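Local coordinates for glycoside hydrolase family 61 protein (Myceliophthora thermophila, PDB 5UFV) that uses an active-site copper to cleave cellulose oxidatively, breaking beta-1,4-glycosidic bonds and giving C1-oxidised products, at residues 39-44 / 195-200; 55-60 / 174-179; 65-70 / 137-142. All coordinates share one frame; numbering follows the deposited sequence.

Interaction 1: 39-44 / 195-200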
# COMPACT_ATOMS: atom_id res chain seq x y z
N LEU A 39 11.30 -1.12 -9.46
CA LEU A 39 11.24 -2.19 -10.48
C LEU A 39 11.66 -3.56 -9.98
O LEU A 39 11.45 -4.55 -10.66
CB LEU A 39 12.09 -1.82 -11.69
CG LEU A 39 11.46 -0.69 -12.53
CD1 LEU A 39 12.40 -0.12 -13.58
CD2 LEU A 39 10.15 -1.17 -13.15
N SER A 40 12.21 -3.63 -8.78
CA SER A 40 12.65 -4.91 -8.22
C SER A 40 12.11 -5.16 -6.80
O SER A 40 12.28 -4.35 -5.90
CB SER A 40 14.15 -4.95 -8.21
OG SER A 40 14.61 -5.61 -7.05
N ALA A 41 11.49 -6.32 -6.61
CA ALA A 41 11.00 -6.79 -5.33
C ALA A 41 12.02 -6.84 -4.19
O ALA A 41 11.65 -6.84 -3.02
CB ALA A 41 10.40 -8.19 -5.50
N SER A 42 13.30 -6.91 -4.48
CA SER A 42 14.27 -6.92 -3.40
C SER A 42 14.92 -5.53 -3.16
O SER A 42 15.85 -5.42 -2.36
CB SER A 42 15.33 -7.96 -3.71
OG SER A 42 16.18 -7.51 -4.74
N ASP A 43 14.43 -4.49 -3.83
CA ASP A 43 14.97 -3.15 -3.70
C ASP A 43 14.49 -2.53 -2.38
O ASP A 43 13.30 -2.60 -2.06
CB ASP A 43 14.52 -2.31 -4.91
CG ASP A 43 15.12 -0.89 -4.93
OD1 ASP A 43 15.67 -0.41 -3.91
OD2 ASP A 43 15.01 -0.24 -6.00
N PRO A 44 15.40 -1.96 -1.58
CA PRO A 44 14.99 -1.32 -0.31
C PRO A 44 14.00 -0.16 -0.47
O PRO A 44 13.23 0.15 0.46
CB PRO A 44 16.30 -0.80 0.29
CG PRO A 44 17.39 -1.53 -0.41
CD PRO A 44 16.87 -1.97 -1.75
N GLY A 195 10.80 -8.38 0.94
CA GLY A 195 10.79 -9.73 1.52
C GLY A 195 9.51 -10.52 1.34
O GLY A 195 9.55 -11.74 1.19
N TYR A 196 8.37 -9.84 1.37
CA TYR A 196 7.09 -10.54 1.31
C TYR A 196 6.81 -11.27 -0.02
O TYR A 196 5.89 -12.10 -0.11
CB TYR A 196 5.94 -9.58 1.63
CG TYR A 196 5.56 -8.61 0.53
CD1 TYR A 196 4.59 -8.95 -0.40
CD2 TYR A 196 6.14 -7.35 0.45
CE1 TYR A 196 4.22 -8.07 -1.39
CE2 TYR A 196 5.78 -6.46 -0.55
CZ TYR A 196 4.81 -6.82 -1.47
OH TYR A 196 4.43 -5.95 -2.48
N CYS A 197 7.56 -10.91 -1.06
CA CYS A 197 7.43 -11.57 -2.34
C CYS A 197 8.80 -11.65 -2.95
O CYS A 197 9.66 -10.88 -2.57
CB CYS A 197 6.49 -10.80 -3.27
SG CYS A 197 7.00 -9.11 -3.71
N GLN A 198 9.01 -12.61 -3.87
CA GLN A 198 10.23 -12.69 -4.69
C GLN A 198 9.93 -12.23 -6.10
O GLN A 198 8.82 -12.38 -6.58
CB GLN A 198 10.78 -14.13 -4.76
CG GLN A 198 10.95 -14.81 -3.41
CD GLN A 198 11.97 -14.09 -2.56
OE1 GLN A 198 13.14 -14.01 -2.92
NE2 GLN A 198 11.52 -13.56 -1.42
N GLN A 199 10.95 -11.72 -6.77
CA GLN A 199 10.80 -11.21 -8.12
C GLN A 199 10.16 -12.24 -9.06
O GLN A 199 9.36 -11.86 -9.91
CB GLN A 199 12.17 -10.78 -8.68
CG GLN A 199 12.11 -9.97 -9.97
CD GLN A 199 11.47 -8.60 -9.78
OE1 GLN A 199 11.29 -8.14 -8.66
NE2 GLN A 199 11.12 -7.96 -10.88
N SER A 200 10.52 -13.51 -8.90
CA SER A 200 10.11 -14.55 -9.82
C SER A 200 8.81 -15.28 -9.42
O SER A 200 8.40 -16.22 -10.08
CB SER A 200 11.24 -15.56 -9.97
OG SER A 200 11.36 -16.34 -8.80
O HOH W 1 9.60 -8.12 -1.56
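G195 meets A41 through a bridging water: water 1 accepts from G195 N (2.8 Å) and donates to A41 O and to C197 O, so one water joins the two loops, bonded to backbone atoms on both. The phi of 140° at G195 would press a beta carbon against the preceding carbonyl, which calls for glycine. C197 follows with SG 4.0 Å from A41 CB; the same SG also lies over one face of the Y196 ring, offset toward its rim. Q199 carries most of the polar grip. Its chain leaves with CG anti to the backbone N (chi1 -168°) and bends at chi2, which brings the amide back to the other loop. There OE1 takes the A41 N-H at 2.7 Å in a nearly straight bond (170°), while NE2 gives a weak bond to L39 O at 3.4 Å. Both segments are loops: 39-44 ends the long loop between strand 12-15 and helix 45-48, with D43 OD1 capping K45 N, and 195-200 follows strand 190-191. L39 also touches Q167, by similarity a probable O2-binding residue, on strand 167-177, which carries the copper ligand Y169; the contact thus borders the copper site.

Interaction 2: 55-60 / 174-179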
# COMPACT_ATOMS: atom_id res chain seq x y z
N ALA A 55 7.73 14.42 10.47
CA ALA A 55 7.67 15.18 11.73
C ALA A 55 6.35 14.99 12.48
O ALA A 55 6.31 15.06 13.73
CB ALA A 55 7.89 16.66 11.46
N LEU A 56 5.28 14.77 11.73
CA LEU A 56 3.95 14.68 12.30
C LEU A 56 3.34 13.28 12.20
O LEU A 56 3.83 12.43 11.48
CB LEU A 56 3.02 15.65 11.57
CG LEU A 56 3.49 17.09 11.52
CD1 LEU A 56 2.45 17.96 10.81
CD2 LEU A 56 3.81 17.62 12.92
N TYR A 57 2.24 13.10 12.92
CA TYR A 57 1.42 11.89 12.92
C TYR A 57 -0.06 12.29 12.88
O TYR A 57 -0.43 13.38 13.30
CB TYR A 57 1.67 11.06 14.17
CG TYR A 57 1.50 11.87 15.43
CD1 TYR A 57 0.25 12.08 15.98
CD2 TYR A 57 2.61 12.49 16.05
CE1 TYR A 57 0.09 12.85 17.13
CE2 TYR A 57 2.46 13.25 17.19
CZ TYR A 57 1.19 13.43 17.72
OH TYR A 57 1.01 14.20 18.84
N ALA A 58 -0.91 11.41 12.35
CA ALA A 58 -2.34 11.58 12.47
C ALA A 58 -2.84 10.72 13.64
O ALA A 58 -2.36 9.61 13.84
CB ALA A 58 -3.01 11.14 11.17
N GLU A 59 -3.79 11.24 14.42
CA GLU A 59 -4.46 10.44 15.45
C GLU A 59 -5.57 9.63 14.85
O GLU A 59 -6.24 10.06 13.91
CB GLU A 59 -5.03 11.32 16.58
CG GLU A 59 -3.95 12.18 17.25
CD GLU A 59 -4.00 12.21 18.77
OE1 GLU A 59 -5.08 11.98 19.37
OE2 GLU A 59 -2.93 12.48 19.36
N ALA A 60 -5.75 8.43 15.38
CA ALA A 60 -6.83 7.56 14.95
C ALA A 60 -7.04 6.45 15.95
O ALA A 60 -6.11 5.97 16.59
CB ALA A 60 -6.55 6.95 13.59
N GLN A 174 2.51 8.37 8.94
CA GLN A 174 2.62 8.10 10.38
C GLN A 174 1.27 8.24 11.12
O GLN A 174 0.61 9.28 11.07
CB GLN A 174 3.68 9.03 11.00
CG GLN A 174 5.04 8.85 10.35
CD GLN A 174 6.19 9.48 11.10
OE1 GLN A 174 7.30 8.97 11.06
NE2 GLN A 174 5.95 10.60 11.75
N ILE A 175 0.86 7.16 11.79
CA ILE A 175 -0.42 7.11 12.50
C ILE A 175 -0.18 6.78 13.97
O ILE A 175 0.45 5.75 14.29
CB ILE A 175 -1.32 6.00 11.94
CG1 ILE A 175 -1.32 6.04 10.41
CG2 ILE A 175 -2.73 6.12 12.49
CD1 ILE A 175 -2.25 7.05 9.80
N LYS A 176 -0.68 7.65 14.85
CA LYS A 176 -0.70 7.36 16.27
C LYS A 176 -2.08 6.80 16.59
O LYS A 176 -3.08 7.54 16.62
CB LYS A 176 -0.40 8.60 17.11
CG LYS A 176 -0.21 8.21 18.57
CD LYS A 176 0.05 9.37 19.52
CE LYS A 176 1.27 10.23 19.16
NZ LYS A 176 2.59 9.59 19.42
N VAL A 177 -2.13 5.48 16.81
CA VAL A 177 -3.36 4.74 17.13
C VAL A 177 -3.69 4.81 18.61
O VAL A 177 -2.90 4.37 19.45
CB VAL A 177 -3.20 3.26 16.77
CG1 VAL A 177 -4.41 2.44 17.20
CG2 VAL A 177 -2.99 3.12 15.27
N THR A 178 -4.86 5.36 18.92
CA THR A 178 -5.29 5.57 20.30
C THR A 178 -6.12 4.39 20.83
O THR A 178 -6.22 3.35 20.18
CB THR A 178 -6.15 6.85 20.39
OG1 THR A 178 -7.29 6.72 19.53
CG2 THR A 178 -5.32 8.07 19.98
N GLY A 179 -6.71 4.57 22.01
CA GLY A 179 -7.58 3.55 22.59
C GLY A 179 -6.85 2.55 23.46
O GLY A 179 -5.72 2.79 23.91
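Y57 and K176 meet beside a parallel strand pairing, in which strand 58-60 forms the edge of the mixed sheet of the AA9 beta-sandwich and runs along the end of strand 167-177. The short axes lie 4.7 Å apart at 36°. Backbone bonds alternate across the pair, from A58 N to Q174 O, K176 N to A58 O, A60 N to K176 O and T178 N to A60 O, as parallel strands require.

K176 shows how the outer face is built. Its CB packs against Y57 CD1 at 3.7 Å. CG stands anti to the backbone N (chi1 -171°) and CD continues the extended run; the chain then bends at chi3 and chi4, folding back over the phenol. CE sits above the middle of the ring, 3.5 Å from its centroid, a CH-pi contact over the face. NZ lies over the same face, 4.4 Å from the centroid and 12° off the normal, a cation-pi geometry, and is also hydrogen-bonded to N150 OD1. The ammonium group is therefore held by both an aromatic face and an amide oxygen. E59, on the same face, keeps its carboxylate apart from it, although the opposite charges probably attract at longer range.

On the other face, A60 CB touches I175 CG2 at 4.1 Å, and A58, A60 and I175 all pack on I9 of strand 4-9, in the other sheet. Just ahead of strand 58-60, the extended Q174 side chain reaches the L56 carbonyl: NE2 donates to L56 O at 2.8 Å from above the carbonyl plane, and OE1 accepts from W30 NE1. At the far end A60 O takes two donors from one face of its plane, T178 N at 2.7 Å and T178 OG1 at 3.3 Å.

Interaction 3: 65-70 / 137-142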
# COMPACT_ATOMS: atom_id res chain seq x y z
N THR A 65 -11.41 5.32 9.70
CA THR A 65 -11.11 5.19 8.29
C THR A 65 -9.79 5.92 7.91
O THR A 65 -9.56 7.09 8.31
CB THR A 65 -12.32 5.70 7.46
OG1 THR A 65 -13.38 4.74 7.57
CG2 THR A 65 -11.97 5.86 5.99
N ILE A 66 -8.94 5.22 7.16
CA ILE A 66 -7.77 5.79 6.47
C ILE A 66 -8.04 5.88 4.98
O ILE A 66 -8.19 4.86 4.31
CB ILE A 66 -6.51 4.94 6.68
CG1 ILE A 66 -6.15 4.92 8.16
CG2 ILE A 66 -5.35 5.52 5.90
CD1 ILE A 66 -4.99 4.03 8.52
N THR A 67 -8.10 7.09 4.46
CA THR A 67 -8.30 7.33 3.06
C THR A 67 -7.05 7.98 2.48
O THR A 67 -6.63 9.02 2.97
CB THR A 67 -9.45 8.30 2.85
OG1 THR A 67 -10.64 7.74 3.40
CG2 THR A 67 -9.64 8.61 1.36
N ALA A 68 -6.49 7.38 1.43
CA ALA A 68 -5.37 7.95 0.69
C ALA A 68 -5.82 8.42 -0.68
O ALA A 68 -6.65 7.76 -1.33
CB ALA A 68 -4.30 6.89 0.54
N THR A 69 -5.28 9.54 -1.13
CA THR A 69 -5.62 10.09 -2.44
C THR A 69 -4.41 10.13 -3.37
O THR A 69 -3.32 10.49 -2.98
CB THR A 69 -6.20 11.52 -2.29
OG1 THR A 69 -7.37 11.44 -1.50
CG2 THR A 69 -6.63 12.10 -3.65
N TRP A 70 -4.64 9.76 -4.62
CA TRP A 70 -3.62 9.76 -5.64
C TRP A 70 -4.01 10.89 -6.54
O TRP A 70 -5.03 10.80 -7.24
CB TRP A 70 -3.65 8.48 -6.45
CG TRP A 70 -2.94 7.34 -5.82
CD1 TRP A 70 -1.67 6.94 -6.08
CD2 TRP A 70 -3.45 6.44 -4.83
NE1 TRP A 70 -1.34 5.85 -5.30
CE2 TRP A 70 -2.43 5.53 -4.53
CE3 TRP A 70 -4.69 6.30 -4.19
CZ2 TRP A 70 -2.61 4.50 -3.59
CZ3 TRP A 70 -4.86 5.29 -3.27
CH2 TRP A 70 -3.83 4.40 -2.98
N SER A 137 -9.43 8.14 -4.62
CA SER A 137 -9.12 7.81 -3.25
C SER A 137 -9.42 6.37 -2.94
O SER A 137 -10.24 5.75 -3.60
CB SER A 137 -9.95 8.70 -2.31
OG SER A 137 -9.76 10.08 -2.58
N TRP A 138 -8.74 5.84 -1.92
CA TRP A 138 -9.00 4.48 -1.42
C TRP A 138 -9.11 4.52 0.08
O TRP A 138 -8.27 5.09 0.74
CB TRP A 138 -7.89 3.50 -1.81
CG TRP A 138 -8.33 2.07 -1.58
CD1 TRP A 138 -8.12 1.31 -0.45
CD2 TRP A 138 -9.10 1.26 -2.47
NE1 TRP A 138 -8.70 0.07 -0.60
CE2 TRP A 138 -9.31 0.01 -1.82
CE3 TRP A 138 -9.66 1.46 -3.73
CZ2 TRP A 138 -10.04 -1.05 -2.42
CZ3 TRP A 138 -10.39 0.42 -4.33
CH2 TRP A 138 -10.57 -0.83 -3.66
N SER A 139 -10.17 3.92 0.60
CA SER A 139 -10.45 3.93 2.04
C SER A 139 -10.31 2.53 2.69
O SER A 139 -10.80 1.52 2.16
CB SER A 139 -11.86 4.44 2.26
OG SER A 139 -11.92 5.84 2.10
N SER A 140 -9.66 2.50 3.85
CA SER A 140 -9.45 1.29 4.61
C SER A 140 -9.78 1.56 6.08
O SER A 140 -9.44 2.61 6.61
CB SER A 140 -7.99 0.85 4.50
OG SER A 140 -7.61 0.55 3.18
N LYS A 141 -10.45 0.61 6.74
CA LYS A 141 -10.65 0.68 8.18
C LYS A 141 -9.43 0.18 8.91
O LYS A 141 -8.91 -0.85 8.56
CB LYS A 141 -11.84 -0.16 8.61
CG LYS A 141 -13.14 0.55 8.36
CD LYS A 141 -14.35 -0.29 8.75
CE LYS A 141 -15.61 0.48 8.34
NZ LYS A 141 -16.85 -0.31 8.54
N ILE A 142 -8.98 0.92 9.91
CA ILE A 142 -8.01 0.42 10.88
C ILE A 142 -8.64 -0.73 11.66
O ILE A 142 -9.63 -0.53 12.33
CB ILE A 142 -7.59 1.51 11.87
CG1 ILE A 142 -6.80 2.60 11.14
CG2 ILE A 142 -6.75 0.92 13.00
CD1 ILE A 142 -6.45 3.81 12.00
O HOH W 2 -6.58 3.07 2.48
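I66 pairs with S140 and A68 with W138 as antiparallel hydrogen-bonded pairs, joining strands 65-70 and 137-141 at the edge of the antiparallel sheet of the AA9 beta-sandwich, with their axes 4.5 Å apart and 159° between their directions. I66 N gives a straight bond to S140 O at 2.7 Å, and S140 N returns one to I66 O; A68 and W138 exchange a second such pair.

The side chains sort onto two unlike faces. On one, hydroxyls meet across the non-hydrogen-bonded pairs: T67 OG1 and S139 OG are 2.6 Å apart, T69 OG1 and S137 OG 3.0 Å, each a hydrogen bond in which either partner may donate. Both threonines set OG1 anti to the carbonyl carbon (chi1 -61° in T67), and their CG2 methyls lie alongside the serines, that of T67 at 3.7 Å from S137 CB.

The buried face is mostly apolar. I66 CD1 presses on I142 CG1 at 3.5 Å, the two side chains crossing at about a right angle, and I66 also packs on H155 of strand 149-159 in the facing sheet. Cutting I66 back to an alanine removes CG1, CG2 and CD1 and is likely to open a gap beside I142 and H155. Further along, W70 turns the CZ3 edge of its indole to W138 CB at 3.8 Å; its side chain also touches V4 and L157 and lies about 6 Å from that of the copper ligand Y169. Water 2 donates to I66 O and S140 OG.

S137 and S139 are exposed, and the hydroxyl pairs lie on this more open face; inside, D105 OD2 accepts from both W138 NE1 and S140 OG, which probably favours the charged form of D105.

In the fold
From the N terminus, strands 4-9 and 12-15 are laid down before the chain reaches 39-44, which opens the widest loop; interaction 1 closes it only at 195-200. Inside lies interaction 2, opened at 55-60 and closed by 174-179, and inside that interaction 3, from 65-70 to 137-142: all three nest and none cross. Interaction 2 pairs strands in the mixed sheet, interaction 3 in the antiparallel one. They touch where A60 CB meets I142 CD1 at 3.5 Å, joining the two layers of the sandwich. Interaction 1 stands apart, its centre about 29 Å from that of interaction 2 and about 25 Å from that of interaction 3, tying two loops together on the opposite side of the chain's centre.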